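Local coordinates for oxalate biosynthetic component 1 (Burkholderia thailandensis, PDB 5IKY), which is a bifunctional enzyme of quorum sensing-dependent oxalate production, combining serine hydrolase chemistry with an additional lyase activity, at residues L682-R685 with C686-L690; A717-A720 with L721-A725; V847-A850 with S851-N855; S936-A939 with T940-L944. One frame throughout, in Å; residues are numbered along the deposited sequence.

Interaction 1. Residues L682-R685 with C686-L690; sequences LPLR and CLEYL
Glu688 leans back against the turn that carries Leu684. Its CB lies near the carbonyl oxygens of both Leu684 and Arg685, and CG then passes alongside Leu684 O at 3.4 Å. The path follows from the first torsion (chi1 -73°), which puts CG beside the Glu688 nitrogen and therefore over the carbonyl that this nitrogen binds: Glu688 N to Leu684 O, 3.1 Å. The leucine branch approaches CG loosely, Leu684 CD1 to Glu688 CG being 4.4 Å. From there the chain runs extended, and the carboxylate at its tip uses OE2 for a salt bridge to Lys680. Helix 682-690, to which both segments belong, is a regular alpha-helix on the evidence of four successive i to i+4 bonds, from Cys686 N to Leu682 O (3.0 Å) through Tyr689 N to Arg685 O (3.1 Å). It lies in the cap-domain region, where helix 562-579 covers the flank formed by Leu682, Arg685 and Cys686. Leu687 repeats the backward lean one residue earlier, with CG 3.3 Å from Pro683 O, while its methyls pack on Leu722 and Ala725 of helix 715-734. Arg685 bends at chi3 (-61°), which folds its guanidinium back until one face lies over Leu682 CA, offset toward the rim of the group and 3.8 Å from its plane; NH2 makes a salt bridge to Glu572.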
loop_
_atom_site.group_PDB
_atom_site.type_symbol
_atom_site.label_atom_id
_atom_site.label_comp_id
_atom_site.label_asym_id
_atom_site.label_seq_id
_atom_site.Cartn_x
_atom_site.Cartn_y
_atom_site.Cartn_z
ATOM N N LEU A 682 -32.994 -1.577 -7.227
ATOM C CA LEU A 682 -32.068 -2.233 -6.302
ATOM C C LEU A 682 -31.051 -3.178 -6.975
ATOM O O LEU A 682 -29.855 -3.072 -6.701
ATOM C CB LEU A 682 -32.856 -2.992 -5.225
ATOM C CG LEU A 682 -32.065 -3.832 -4.220
ATOM C CD1 LEU A 682 -31.111 -2.961 -3.419
ATOM C CD2 LEU A 682 -33.012 -4.587 -3.298
ATOM N N PRO A 683 -31.506 -4.097 -7.855
ATOM C CA PRO A 683 -30.515 -5.007 -8.448
ATOM C C PRO A 683 -29.455 -4.298 -9.292
ATOM O O PRO A 683 -28.321 -4.773 -9.364
ATOM C CB PRO A 683 -31.364 -5.931 -9.328
ATOM C CG PRO A 683 -32.732 -5.853 -8.752
ATOM C CD PRO A 683 -32.874 -4.438 -8.292
ATOM N N LEU A 684 -29.817 -3.184 -9.920
ATOM C CA LEU A 684 -28.857 -2.420 -10.710
ATOM C C LEU A 684 -27.783 -1.815 -9.810
ATOM O O LEU A 684 -26.601 -1.808 -10.158
ATOM C CB LEU A 684 -29.564 -1.326 -11.513
ATOM C CG LEU A 684 -28.680 -0.353 -12.301
ATOM C CD1 LEU A 684 -27.660 -1.097 -13.149
ATOM C CD2 LEU A 684 -29.543 0.539 -13.177
ATOM N N ARG A 685 -28.194 -1.316 -8.649
ATOM C CA ARG A 685 -27.251 -0.734 -7.702
ATOM C C ARG A 685 -26.330 -1.813 -7.149
ATOM O O ARG A 685 -25.160 -1.553 -6.856
ATOM C CB ARG A 685 -27.987 -0.020 -6.565
ATOM C CG ARG A 685 -28.920 1.092 -7.031
ATOM C CD ARG A 685 -29.265 2.057 -5.900
ATOM N NE ARG A 685 -29.947 1.393 -4.793
ATOM C CZ ARG A 685 -31.264 1.248 -4.703
ATOM N NH1 ARG A 685 -32.052 1.719 -5.661
ATOM N NH2 ARG A 685 -31.794 0.628 -3.657
ATOM N N CYS A 686 -26.859 -3.027 -7.017
ATOM C CA CYS A 686 -26.073 -4.154 -6.532
ATOM C C CYS A 686 -24.992 -4.531 -7.534
ATOM O O CYS A 686 -23.838 -4.752 -7.162
ATOM C CB CYS A 686 -26.967 -5.362 -6.253
ATOM S SG CYS A 686 -26.062 -6.846 -5.736
ATOM N N LEU A 687 -25.378 -4.606 -8.806
ATOM C CA LEU A 687 -24.444 -4.924 -9.881
ATOM C C LEU A 687 -23.307 -3.912 -9.933
ATOM O O LEU A 687 -22.143 -4.280 -10.099
ATOM C CB LEU A 687 -25.166 -4.967 -11.229
ATOM C CG LEU A 687 -26.150 -6.116 -11.450
ATOM C CD1 LEU A 687 -26.950 -5.892 -12.721
ATOM C CD2 LEU A 687 -25.418 -7.442 -11.505
ATOM N N GLU A 688 -23.655 -2.635 -9.790
ATOM C CA GLU A 688 -22.668 -1.561 -9.802
ATOM C C GLU A 688 -21.695 -1.709 -8.641
ATOM O O GLU A 688 -20.509 -1.414 -8.771
ATOM C CB GLU A 688 -23.352 -0.192 -9.742
ATOM C CG GLU A 688 -24.038 0.226 -11.035
ATOM C CD GLU A 688 -24.502 1.671 -11.006
ATOM O OE1 GLU A 688 -24.539 2.265 -9.908
ATOM O OE2 GLU A 688 -24.826 2.214 -12.085
ATOM N N TYR A 689 -22.210 -2.171 -7.507
ATOM C CA TYR A 689 -21.383 -2.422 -6.337
ATOM C C TYR A 689 -20.423 -3.582 -6.587
ATOM O O TYR A 689 -19.228 -3.478 -6.314
ATOM C CB TYR A 689 -22.264 -2.708 -5.117
ATOM C CG TYR A 689 -21.514 -3.249 -3.920
ATOM C CD1 TYR A 689 -20.655 -2.439 -3.190
ATOM C CD2 TYR A 689 -21.676 -4.567 -3.513
ATOM C CE1 TYR A 689 -19.970 -2.929 -2.093
ATOM C CE2 TYR A 689 -20.997 -5.066 -2.417
ATOM C CZ TYR A 689 -20.146 -4.242 -1.711
ATOM O OH TYR A 689 -19.469 -4.732 -0.621
ATOM N N LEU A 690 -20.953 -4.679 -7.121
ATOM C CA LEU A 690 -20.162 -5.885 -7.353
ATOM C C LEU A 690 -18.965 -5.650 -8.273
ATOM O O LEU A 690 -17.857 -6.087 -7.973
ATOM C CB LEU A 690 -21.042 -6.993 -7.933
ATOM C CG LEU A 690 -21.988 -7.687 -6.953
ATOM C CD1 LEU A 690 -22.887 -8.669 -7.688
ATOM C CD2 LEU A 690 -21.201 -8.392 -5.859
#

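Interaction 2. Residues A717-A720 with L721-A725; sequences ATMA and LLYHA
The phenol ring of Tyr723 meets Met719 through one side, its CD2-CE2 bond. The Met719 methyl lies beside it, CE to Tyr723 CE2 measuring 4.2 Å, and the Met719 carbonyl oxygen approaches the ring obliquely, 3.4 Å from Tyr723 CD2. The two side chains run side by side and point the same way, as i and i+4 residues do on one face of an alpha-helix, here helix 715-734 of the cap-domain region. Two bends in the methionine, at chi2 and chi3 (-70° and -81°), turn CE round to the tyrosine. Leu853 CD1 of helix 849-860 lies over one ring face, near CE1, while the methionine methyl, beyond the CE2 edge, is displaced toward the other face; Met719 itself packs on Phe857. The second flat group, the His724 imidazole, leads away from this turn and makes a T-shaped pair with His854 of the same neighbouring helix.

The leucines fill other flanks. Leu722 CG comes to 3.2 Å from Thr718 O, the same oxygen that accepts the Leu722 N-H at 2.9 Å, and Leu721 stands likewise over Ala717 O. Thr718 CG2 only reaches Leu722 CD1 loosely, at 4.2 Å, while its hydroxyl bonds back to Arg714 O. Two bonds grip the carbonyl of Ala720: His854 ND1 is one donor, and the other is His724 N, 3.0 Å from Ala720 O with a bent N-H...O angle of 135°.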
loop_
_atom_site.group_PDB
_atom_site.type_symbol
_atom_site.label_atom_id
_atom_site.label_comp_id
_atom_site.label_asym_id
_atom_site.label_seq_id
_atom_site.Cartn_x
_atom_site.Cartn_y
_atom_site.Cartn_z
ATOM N N ALA A 717 -15.087 -13.834 -17.087
ATOM C CA ALA A 717 -16.425 -14.318 -17.411
ATOM C C ALA A 717 -17.458 -13.747 -16.445
ATOM O O ALA A 717 -18.545 -13.340 -16.855
ATOM C CB ALA A 717 -16.464 -15.837 -17.390
ATOM N N THR A 718 -17.109 -13.716 -15.162
ATOM C CA THR A 718 -17.991 -13.165 -14.142
ATOM C C THR A 718 -18.265 -11.688 -14.403
ATOM O O THR A 718 -19.408 -11.235 -14.324
ATOM C CB THR A 718 -17.399 -13.326 -12.730
ATOM O OG1 THR A 718 -17.007 -14.687 -12.523
ATOM C CG2 THR A 718 -18.419 -12.931 -11.677
ATOM N N MET A 719 -17.213 -10.942 -14.724
ATOM C CA MET A 719 -17.343 -9.515 -14.995
ATOM C C MET A 719 -18.149 -9.282 -16.270
ATOM O O MET A 719 -18.951 -8.350 -16.347
ATOM C CB MET A 719 -15.964 -8.858 -15.103
ATOM C CG MET A 719 -15.175 -8.858 -13.799
ATOM S SD MET A 719 -15.863 -7.755 -12.547
ATOM C CE MET A 719 -15.199 -6.176 -13.072
ATOM N N ALA A 720 -17.943 -10.141 -17.262
ATOM C CA ALA A 720 -18.681 -10.053 -18.519
ATOM C C ALA A 720 -20.176 -10.249 -18.287
ATOM O O ALA A 720 -21.004 -9.560 -18.883
ATOM C CB ALA A 720 -18.159 -11.077 -19.514
ATOM N N LEU A 721 -20.510 -11.192 -17.413
ATOM C CA LEU A 721 -21.900 -11.496 -17.094
ATOM C C LEU A 721 -22.544 -10.380 -16.282
ATOM O O LEU A 721 -23.700 -10.021 -16.513
ATOM C CB LEU A 721 -21.995 -12.820 -16.333
ATOM C CG LEU A 721 -21.702 -14.071 -17.163
ATOM C CD1 LEU A 721 -21.625 -15.302 -16.280
ATOM C CD2 LEU A 721 -22.768 -14.238 -18.227
ATOM N N LEU A 722 -21.793 -9.839 -15.328
ATOM C CA LEU A 722 -22.287 -8.756 -14.484
ATOM C C LEU A 722 -22.606 -7.510 -15.303
ATOM O O LEU A 722 -23.653 -6.890 -15.123
ATOM C CB LEU A 722 -21.270 -8.419 -13.394
ATOM C CG LEU A 722 -21.119 -9.459 -12.286
ATOM C CD1 LEU A 722 -20.034 -9.046 -11.301
ATOM C CD2 LEU A 722 -22.446 -9.665 -11.582
ATOM N N TYR A 723 -21.698 -7.146 -16.204
ATOM C CA TYR A 723 -21.911 -5.984 -17.063
ATOM C C TYR A 723 -22.994 -6.249 -18.101
ATOM O O TYR A 723 -23.631 -5.319 -18.590
ATOM C CB TYR A 723 -20.610 -5.572 -17.749
ATOM C CG TYR A 723 -19.771 -4.634 -16.913
ATOM C CD1 TYR A 723 -20.242 -3.370 -16.579
ATOM C CD2 TYR A 723 -18.514 -5.008 -16.455
ATOM C CE1 TYR A 723 -19.490 -2.508 -15.809
ATOM C CE2 TYR A 723 -17.750 -4.149 -15.687
ATOM C CZ TYR A 723 -18.243 -2.898 -15.369
ATOM O OH TYR A 723 -17.493 -2.033 -14.608
ATOM N N HIS A 724 -23.197 -7.519 -18.436
ATOM C CA HIS A 724 -24.277 -7.909 -19.334
ATOM C C HIS A 724 -25.623 -7.527 -18.730
ATOM O O HIS A 724 -26.448 -6.884 -19.379
ATOM C CB HIS A 724 -24.225 -9.411 -19.617
ATOM C CG HIS A 724 -25.217 -9.874 -20.638
ATOM N ND1 HIS A 724 -26.576 -9.894 -20.405
ATOM C CD2 HIS A 724 -25.045 -10.347 -21.894
ATOM C CE1 HIS A 724 -27.198 -10.351 -21.477
ATOM N NE2 HIS A 724 -26.292 -10.635 -22.395
ATOM N N ALA A 725 -25.836 -7.928 -17.480
ATOM C CA ALA A 725 -27.061 -7.593 -16.768
ATOM C C ALA A 725 -27.133 -6.093 -16.508
ATOM O O ALA A 725 -28.210 -5.496 -16.539
ATOM C CB ALA A 725 -27.145 -8.365 -15.460
#

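Interaction 3. Residues V847-A850 with S851-N855; sequences VIEA and SMLHN
A chi1 of -50° places the hydroxyl of Ser851 beside its own backbone nitrogen, facing the incoming chain, and there OG accepts the Ile848 N-H in a fairly straight bond (Ile848 N to Ser851 OG, 3.2 Å, 159° at the hydrogen). A chi1 of 54° tucks Ile848 CG1 between its own nitrogen and carbonyl carbon, against that hydroxyl, with CG1 3.4 Å from Ser851 OG. The Ile848 carbonyl is shared weakly by Ser851 N and Met852 N, whereas the next bond is a regular helical one, Leu853 N to Glu849 O at 2.9 Å.

Outside the backbone, the Leu853 side chain passes slantwise over that of Glu849, the leucine CD1 lying 3.5 Å from Glu849 CG and reaching along the extended chain toward the carboxylate. Met852, bent at chi2 and chi3, curls back across Val847 at about a right angle, so that its CE rests on Val847 CG1 at 3.7 Å. With Ile848 at the N-cap, Ser851 supplies one half of a capping box, and the Val847-Met852 pair, joining the residue before the cap to the fourth after it, is a hydrophobic staple: together they mark the start of helix 849-860 in the hydrolase-like domain.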
loop_
_atom_site.group_PDB
_atom_site.type_symbol
_atom_site.label_atom_id
_atom_site.label_comp_id
_atom_site.label_asym_id
_atom_site.label_seq_id
_atom_site.Cartn_x
_atom_site.Cartn_y
_atom_site.Cartn_z
ATOM N N VAL A 847 -25.779 1.844 -27.885
ATOM C CA VAL A 847 -24.476 1.435 -27.373
ATOM C C VAL A 847 -24.042 2.328 -26.215
ATOM O O VAL A 847 -23.796 3.520 -26.397
ATOM C CB VAL A 847 -23.396 1.476 -28.472
ATOM C CG1 VAL A 847 -22.029 1.162 -27.884
ATOM C CG2 VAL A 847 -23.738 0.507 -29.592
ATOM N N ILE A 848 -23.960 1.744 -25.024
ATOM C CA ILE A 848 -23.523 2.476 -23.840
ATOM C C ILE A 848 -22.224 1.903 -23.284
ATOM O O ILE A 848 -21.662 0.959 -23.842
ATOM C CB ILE A 848 -24.594 2.464 -22.733
ATOM C CG1 ILE A 848 -25.012 1.028 -22.410
ATOM C CG2 ILE A 848 -25.800 3.291 -23.155
ATOM C CD1 ILE A 848 -26.026 0.929 -21.291
ATOM N N GLU A 849 -21.756 2.481 -22.182
ATOM C CA GLU A 849 -20.481 2.095 -21.589
ATOM C C GLU A 849 -20.450 0.616 -21.201
ATOM O O GLU A 849 -19.466 -0.078 -21.459
ATOM C CB GLU A 849 -20.185 2.967 -20.366
ATOM C CG GLU A 849 -19.231 2.328 -19.370
ATOM C CD GLU A 849 -19.287 2.972 -17.995
ATOM O OE1 GLU A 849 -20.161 2.585 -17.188
ATOM O OE2 GLU A 849 -18.452 3.858 -17.718
ATOM N N ALA A 850 -21.536 0.136 -20.602
ATOM C CA ALA A 850 -21.620 -1.257 -20.174
ATOM C C ALA A 850 -21.540 -2.216 -21.358
ATOM O O ALA A 850 -21.072 -3.346 -21.216
ATOM C CB ALA A 850 -22.903 -1.491 -19.387
ATOM N N SER A 851 -22.002 -1.765 -22.521
ATOM C CA SER A 851 -21.928 -2.567 -23.737
ATOM C C SER A 851 -20.473 -2.834 -24.108
ATOM O O SER A 851 -20.107 -3.952 -24.469
ATOM C CB SER A 851 -22.644 -1.868 -24.896
ATOM O OG SER A 851 -23.946 -1.445 -24.526
ATOM N N MET A 852 -19.648 -1.796 -24.011
ATOM C CA MET A 852 -18.237 -1.901 -24.362
ATOM C C MET A 852 -17.456 -2.659 -23.295
ATOM O O MET A 852 -16.522 -3.399 -23.604
ATOM C CB MET A 852 -17.635 -0.508 -24.569
ATOM C CG MET A 852 -18.332 0.335 -25.637
ATOM S SD MET A 852 -17.968 -0.169 -27.332
ATOM C CE MET A 852 -19.283 -1.342 -27.661
ATOM N N LEU A 853 -17.842 -2.467 -22.037
ATOM C CA LEU A 853 -17.198 -3.159 -20.929
ATOM C C LEU A 853 -17.453 -4.661 -21.008
ATOM O O LEU A 853 -16.553 -5.463 -20.759
ATOM C CB LEU A 853 -17.686 -2.599 -19.592
ATOM C CG LEU A 853 -17.114 -1.225 -19.232
ATOM C CD1 LEU A 853 -17.823 -0.623 -18.040
ATOM C CD2 LEU A 853 -15.645 -1.345 -18.940
ATOM N N HIS A 854 -18.678 -5.039 -21.357
ATOM C CA HIS A 854 -19.005 -6.448 -21.538
ATOM C C HIS A 854 -18.164 -7.054 -22.650
ATOM O O HIS A 854 -17.581 -8.124 -22.486
ATOM C CB HIS A 854 -20.486 -6.637 -21.858
ATOM C CG HIS A 854 -20.811 -8.000 -22.384
ATOM N ND1 HIS A 854 -20.968 -9.096 -21.563
ATOM C CD2 HIS A 854 -20.988 -8.448 -23.649
ATOM C CE1 HIS A 854 -21.237 -10.160 -22.300
ATOM N NE2 HIS A 854 -21.254 -9.794 -23.569
ATOM N N ASN A 855 -18.115 -6.361 -23.782
ATOM C CA ASN A 855 -17.308 -6.782 -24.919
ATOM C C ASN A 855 -15.853 -6.984 -24.520
ATOM O O ASN A 855 -15.213 -7.962 -24.912
ATOM C CB ASN A 855 -17.408 -5.754 -26.045
ATOM C CG ASN A 855 -16.559 -6.119 -27.239
ATOM O OD1 ASN A 855 -15.505 -5.526 -27.473
ATOM N ND2 ASN A 855 -17.011 -7.103 -28.004
#

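Interaction 4. Residues S936-A939 with T940-L944; sequences SGIA and TAQQL
Successive i to i+4 bonds carry the chain from Ser936 into the helix, beginning with Thr940 N to Ser936 O (3.2 Å) and Ala941 N to Gly937 O (3.0 Å). Two glutamines then fold back on the carbonyls four residues earlier. Gln943 is the firmer: its CG stands beside the backbone N (chi1 -77°), and the extended chain brings NE2 to 3.1 Å from Ala939 O. That oxygen also accepts Gln943 N, and the two donors arrive from opposite faces of the carbonyl plane. The side-chain donor NE2 sits high above the carbonyl plane, 72° out of it, yet the oxygen lies close to the plane of the amide itself. Gln943 NE2 has a second partner in Asn855 OD1 and its OE1 is bound by Ser869 N, which should fix the rotation of the amide. Gln942 does the same less well, its NE2 giving a weak bond to Ile938 O at 3.4 Å; this amide has stronger partners, NE2 giving to Asp979 O and OE1 accepting from His981 N. Helix 937-955 follows strand 929-935 almost at once, consistent with the strand-turn-helix elbow that carries the nucleophile in alpha/beta-hydrolases. Ile938 and Ala941 face the adjoining strand 969-976, Ala939 meets helix 849-860, and Thr940 packs on Ile875 of helix 870-879.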
loop_
_atom_site.group_PDB
_atom_site.type_symbol
_atom_site.label_atom_id
_atom_site.label_comp_id
_atom_site.label_asym_id
_atom_site.label_seq_id
_atom_site.Cartn_x
_atom_site.Cartn_y
_atom_site.Cartn_z
ATOM N N SER A 936 -10.469 0.829 -23.715
ATOM C CA SER A 936 -10.965 -0.357 -24.406
ATOM C C SER A 936 -10.445 -0.437 -25.837
ATOM O O SER A 936 -10.811 -1.342 -26.586
ATOM C CB SER A 936 -12.495 -0.371 -24.408
ATOM O OG SER A 936 -13.013 0.840 -24.935
ATOM N N GLY A 937 -9.592 0.514 -26.207
ATOM C CA GLY A 937 -9.039 0.573 -27.548
ATOM C C GLY A 937 -8.247 -0.665 -27.921
ATOM O O GLY A 937 -8.302 -1.128 -29.060
ATOM N N ILE A 938 -7.511 -1.207 -26.956
ATOM C CA ILE A 938 -6.708 -2.400 -27.197
ATOM C C ILE A 938 -7.605 -3.609 -27.479
ATOM O O ILE A 938 -7.214 -4.532 -28.195
ATOM C CB ILE A 938 -5.765 -2.698 -26.002
ATOM C CG1 ILE A 938 -4.821 -3.856 -26.331
ATOM C CG2 ILE A 938 -6.560 -2.983 -24.735
ATOM C CD1 ILE A 938 -4.005 -3.635 -27.583
ATOM N N ALA A 939 -8.816 -3.588 -26.931
ATOM C CA ALA A 939 -9.777 -4.663 -27.157
ATOM C C ALA A 939 -10.339 -4.598 -28.572
ATOM O O ALA A 939 -10.428 -5.613 -29.264
ATOM C CB ALA A 939 -10.902 -4.596 -26.138
ATOM N N THR A 940 -10.719 -3.394 -28.989
ATOM C CA THR A 940 -11.250 -3.171 -30.329
ATOM C C THR A 940 -10.215 -3.568 -31.377
ATOM O O THR A 940 -10.552 -4.140 -32.413
ATOM C CB THR A 940 -11.663 -1.696 -30.532
ATOM O OG1 THR A 940 -12.701 -1.353 -29.606
ATOM C CG2 THR A 940 -12.163 -1.463 -31.952
ATOM N N ALA A 941 -8.952 -3.273 -31.084
ATOM C CA ALA A 941 -7.850 -3.578 -31.991
ATOM C C ALA A 941 -7.696 -5.078 -32.223
ATOM O O ALA A 941 -7.598 -5.528 -33.363
ATOM C CB ALA A 941 -6.558 -2.999 -31.451
ATOM N N GLN A 942 -7.673 -5.847 -31.139
ATOM C CA GLN A 942 -7.507 -7.293 -31.237
ATOM C C GLN A 942 -8.709 -7.952 -31.904
ATOM O O GLN A 942 -8.597 -9.046 -32.457
ATOM C CB GLN A 942 -7.272 -7.901 -29.855
ATOM C CG GLN A 942 -5.808 -7.953 -29.449
ATOM C CD GLN A 942 -5.621 -8.308 -27.991
ATOM O OE1 GLN A 942 -4.776 -9.134 -27.643
ATOM N NE2 GLN A 942 -6.407 -7.678 -27.125
ATOM N N GLN A 943 -9.858 -7.287 -31.853
ATOM C CA GLN A 943 -11.042 -7.782 -32.539
ATOM C C GLN A 943 -10.928 -7.543 -34.043
ATOM O O GLN A 943 -11.559 -8.240 -34.837
ATOM C CB GLN A 943 -12.307 -7.124 -31.983
ATOM C CG GLN A 943 -12.745 -7.692 -30.642
ATOM C CD GLN A 943 -13.855 -6.888 -29.997
ATOM O OE1 GLN A 943 -15.031 -7.067 -30.313
ATOM N NE2 GLN A 943 -13.488 -6.000 -29.080
ATOM N N LEU A 944 -10.120 -6.560 -34.431
ATOM C CA LEU A 944 -9.847 -6.322 -35.846
ATOM C C LEU A 944 -8.928 -7.411 -36.384
ATOM O O LEU A 944 -9.065 -7.849 -37.527
ATOM C CB LEU A 944 -9.214 -4.947 -36.072
ATOM C CG LEU A 944 -9.935 -3.700 -35.558
ATOM C CD1 LEU A 944 -9.322 -2.443 -36.166
ATOM C CD2 LEU A 944 -11.427 -3.765 -35.835
#

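All four contacts are local, within one helix or its start, in largely buried surroundings, and none is a surface patch. Interactions 1 and 2 belong to cap-domain helices that pack directly on each other through aliphatic side chains, with centres about 12 Å apart. Interactions 3 and 4 lie in the hydrolase-like domain and are joined by a hydrogen bond between side-chain amides. Interactions 2 and 3 meet where the cap-domain and hydrolase-like regions touch, mixing aromatic packing with an imidazole-to-carbonyl bond. Local chemistry follows position: interactions 1 and 2 lie on regular helix, interaction 3 caps a helix start, and interaction 4, beside the central sheet, adds hydrogen bonds from side-chain amides to the helix backbone.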